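Local coordinates for protein second substrate binding domain of putative amino acid ABC transporter (Streptococcus pneumoniae, PDB 4OEN) that probably captures an amino acid outside the cell and delivers it to the membrane part of an ABC importer, at residues K164-S168 and D219-A223. Sequence-based numbering, arbitrary orientation.
Sequences KYSIS and DKYLA
S168 and the C-terminal carboxylate of A223 join two helix ends near the surface of this type II periplasmic-binding-protein fold: helix 160-168, which follows a strand of the main sheet, and helix 213-222, the last of the chain. S168 OG lies anti to its backbone N (chi1 -179°), which carries the hydroxyl out to donate a hydrogen bond of 2.6 Å to A223 OXT. Serine suits the place because its short arm lets the hydroxyl donate to the carboxylate while OG accepts a hydrogen bond from a water that can also donate to K220 O.

Beside it the backbone carbonyl of Y221 points into helix 160-168. Y221 O sits at the edge of the Y165 ring, in its plane, 3.3 Å from Y165 CD1, and also receives a CA-H...O contact from Y165 CA. The Y165 ring takes this place because CG is anti to the backbone N (chi1 175°); farther out Y165 CE1 comes 4.3 Å from Y221 CD1. The Y221 hydroxyl binds E31, T26 and G27, tying the last helix to helix 28-40 and the residues just before it.

L222 adds an apolar branch that packs on the lysine's aliphatic base: its CD2 lies 4.0 Å from K164 CB, just before the bend that leads the lysine chain away to its salt bridge with E160. Alongside, one water donates to both K164 O and L222 O, at 2.8 Å and 2.7 Å.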
ATOM      1  N   LYS A 164      -7.560  -3.537   4.423  1.00 17.56           N
ATOM      2  CA  LYS A 164      -7.769  -4.913   3.970  0.50 17.77           C
ATOM      3  C   LYS A 164      -6.831  -5.890   4.683  1.00 12.67           C
ATOM      4  O   LYS A 164      -7.200  -7.025   4.962  1.00 15.57           O
ATOM      5  CB  LYS A 164      -7.570  -5.026   2.453  0.50 17.62           C
ATOM      6  CG  LYS A 164      -8.670  -4.389   1.610  0.50 25.41           C
ATOM      7  CD  LYS A 164      -9.827  -5.339   1.363  0.50 29.94           C
ATOM      8  CE  LYS A 164     -10.798  -4.770   0.338  0.50 26.69           C
ATOM      9  NZ  LYS A 164     -10.208  -4.667  -1.028  0.50 26.35           N
ATOM     10  N   TYR A 165      -5.604  -5.453   4.965  1.00 15.44           N
ATOM     11  CA  TYR A 165      -4.671  -6.322   5.678  1.00 16.76           C
ATOM     12  C   TYR A 165      -5.202  -6.603   7.074  1.00 13.32           C
ATOM     13  O   TYR A 165      -5.189  -7.736   7.541  1.00 17.12           O
ATOM     14  CB  TYR A 165      -3.269  -5.690   5.756  1.00 13.03           C
ATOM     15  CG  TYR A 165      -2.284  -6.488   6.574  1.00 14.95           C
ATOM     16  CD1 TYR A 165      -1.958  -7.777   6.221  1.00 14.81           C
ATOM     17  CD2 TYR A 165      -1.669  -5.935   7.700  1.00 25.33           C
ATOM     18  CE1 TYR A 165      -1.060  -8.525   6.956  1.00 21.36           C
ATOM     19  CE2 TYR A 165      -0.764  -6.672   8.450  1.00 20.67           C
ATOM     20  CZ  TYR A 165      -0.462  -7.971   8.071  1.00 23.22           C
ATOM     21  OH  TYR A 165       0.427  -8.738   8.792  1.00 26.05           O
ATOM     22  N   SER A 166      -5.697  -5.557   7.725  1.00 17.19           N
ATOM     23  CA  SER A 166      -6.234  -5.702   9.073  0.50 18.33           C
ATOM     24  C   SER A 166      -7.451  -6.622   9.083  1.00 20.46           C
ATOM     25  O   SER A 166      -7.588  -7.465   9.973  1.00 21.10           O
ATOM     26  CB  SER A 166      -6.588  -4.330   9.664  0.50 23.13           C
ATOM     27  OG  SER A 166      -7.638  -3.704   8.951  0.50 27.92           O
ATOM     28  N   ILE A 167      -8.314  -6.482   8.083  1.00 16.13           N
ATOM     29  CA  ILE A 167      -9.487  -7.340   7.976  1.00 17.64           C
ATOM     30  C   ILE A 167      -9.070  -8.785   7.677  1.00 15.04           C
ATOM     31  O   ILE A 167      -9.614  -9.735   8.254  1.00 19.65           O
ATOM     32  CB  ILE A 167     -10.464  -6.814   6.893  1.00 17.25           C
ATOM     33  CG1 ILE A 167     -11.094  -5.495   7.349  1.00 19.47           C
ATOM     34  CG2 ILE A 167     -11.542  -7.859   6.589  1.00 20.40           C
ATOM     35  CD1 ILE A 167     -11.924  -4.785   6.306  1.00 21.23           C
ATOM     36  N   SER A 168      -8.090  -8.950   6.787  1.00 19.11           N
ATOM     37  CA  SER A 168      -7.541 -10.267   6.467  1.00 15.53           C
ATOM     38  C   SER A 168      -6.968 -10.950   7.714  1.00 21.97           C
ATOM     39  O   SER A 168      -7.027 -12.182   7.866  1.00 24.19           O
ATOM     40  CB  SER A 168      -6.467 -10.141   5.374  1.00 20.54           C
ATOM     41  OG  SER A 168      -5.928 -11.405   5.033  1.00 25.08           O
ATOM     42  N   ASP A 219      -3.730 -12.201  -2.372  1.00 17.24           N
ATOM     43  CA  ASP A 219      -4.783 -12.780  -1.545  1.00 18.46           C
ATOM     44  C   ASP A 219      -4.301 -13.140  -0.139  1.00 18.29           C
ATOM     45  O   ASP A 219      -5.064 -13.084   0.830  1.00 18.65           O
ATOM     46  CB  ASP A 219      -5.368 -14.022  -2.218  1.00 18.99           C
ATOM     47  CG  ASP A 219      -6.187 -13.693  -3.445  1.00 23.08           C
ATOM     48  OD1 ASP A 219      -6.561 -12.509  -3.619  1.00 26.91           O
ATOM     49  OD2 ASP A 219      -6.478 -14.629  -4.225  1.00 22.18           O
ATOM     50  N   LYS A 220      -3.032 -13.518  -0.030  1.00 17.03           N
ATOM     51  CA  LYS A 220      -2.479 -13.931   1.247  1.00 17.76           C
ATOM     52  C   LYS A 220      -2.548 -12.783   2.250  1.00 17.96           C
ATOM     53  O   LYS A 220      -2.869 -12.982   3.427  1.00 19.24           O
ATOM     54  CB  LYS A 220      -1.030 -14.401   1.078  1.00 17.31           C
ATOM     55  CG  LYS A 220      -0.311 -14.675   2.388  1.00 22.30           C
ATOM     56  CD  LYS A 220       1.108 -15.164   2.141  1.00 25.69           C
ATOM     57  CE  LYS A 220       1.820 -15.446   3.452  1.00 32.66           C
ATOM     58  NZ  LYS A 220       3.221 -15.894   3.227  1.00 35.67           N
ATOM     59  N   TYR A 221      -2.262 -11.580   1.760  1.00 16.95           N
ATOM     60  CA  TYR A 221      -2.186 -10.405   2.622  1.00 17.24           C
ATOM     61  C   TYR A 221      -3.482  -9.610   2.691  1.00 20.96           C
ATOM     62  O   TYR A 221      -3.783  -8.979   3.706  1.00 20.17           O
ATOM     63  CB  TYR A 221      -1.046  -9.516   2.131  1.00 16.02           C
ATOM     64  CG  TYR A 221       0.256 -10.223   2.305  1.00 15.75           C
ATOM     65  CD1 TYR A 221       0.901 -10.206   3.544  1.00 18.95           C
ATOM     66  CD2 TYR A 221       0.855 -10.909   1.254  1.00 14.99           C
ATOM     67  CE1 TYR A 221       2.088 -10.876   3.736  1.00 17.10           C
ATOM     68  CE2 TYR A 221       2.061 -11.578   1.437  1.00 16.71           C
ATOM     69  CZ  TYR A 221       2.672 -11.552   2.681  1.00 17.06           C
ATOM     70  OH  TYR A 221       3.869 -12.215   2.909  1.00 20.05           O
ATOM     71  N   LEU A 222      -4.271  -9.663   1.625  1.00 17.76           N
ATOM     72  CA  LEU A 222      -5.389  -8.738   1.505  1.00 19.21           C
ATOM     73  C   LEU A 222      -6.748  -9.430   1.471  1.00 19.82           C
ATOM     74  O   LEU A 222      -7.786  -8.766   1.422  1.00 20.91           O
ATOM     75  CB  LEU A 222      -5.212  -7.869   0.249  1.00 17.66           C
ATOM     76  CG  LEU A 222      -3.915  -7.058   0.164  1.00 16.57           C
ATOM     77  CD1 LEU A 222      -3.860  -6.336  -1.162  1.00 18.04           C
ATOM     78  CD2 LEU A 222      -3.842  -6.065   1.316  1.00 17.39           C
ATOM     79  N   ALA A 223      -6.754 -10.761   1.524  1.00 20.41           N
ATOM     80  CA  ALA A 223      -8.015 -11.502   1.442  1.00 24.64           C
ATOM     81  C   ALA A 223      -8.064 -12.713   2.374  1.00 28.95           C
ATOM     82  O   ALA A 223      -8.958 -13.558   2.246  1.00 35.51           O
ATOM     83  CB  ALA A 223      -8.278 -11.943  -0.006  1.00 23.74           C
ATOM     84  OXT ALA A 223      -7.235 -12.883   3.271  1.00 26.93           O
TER
HETATM   85  O   HOH W   1      -9.325  -8.287   3.589  1.00 22.00           O
HETATM   86  O   HOH W   2      -3.336 -11.148   5.934  1.00 26.94           O
HETATM   87  O   HOH W   3      -7.633 -14.164   6.084  1.00 35.29           O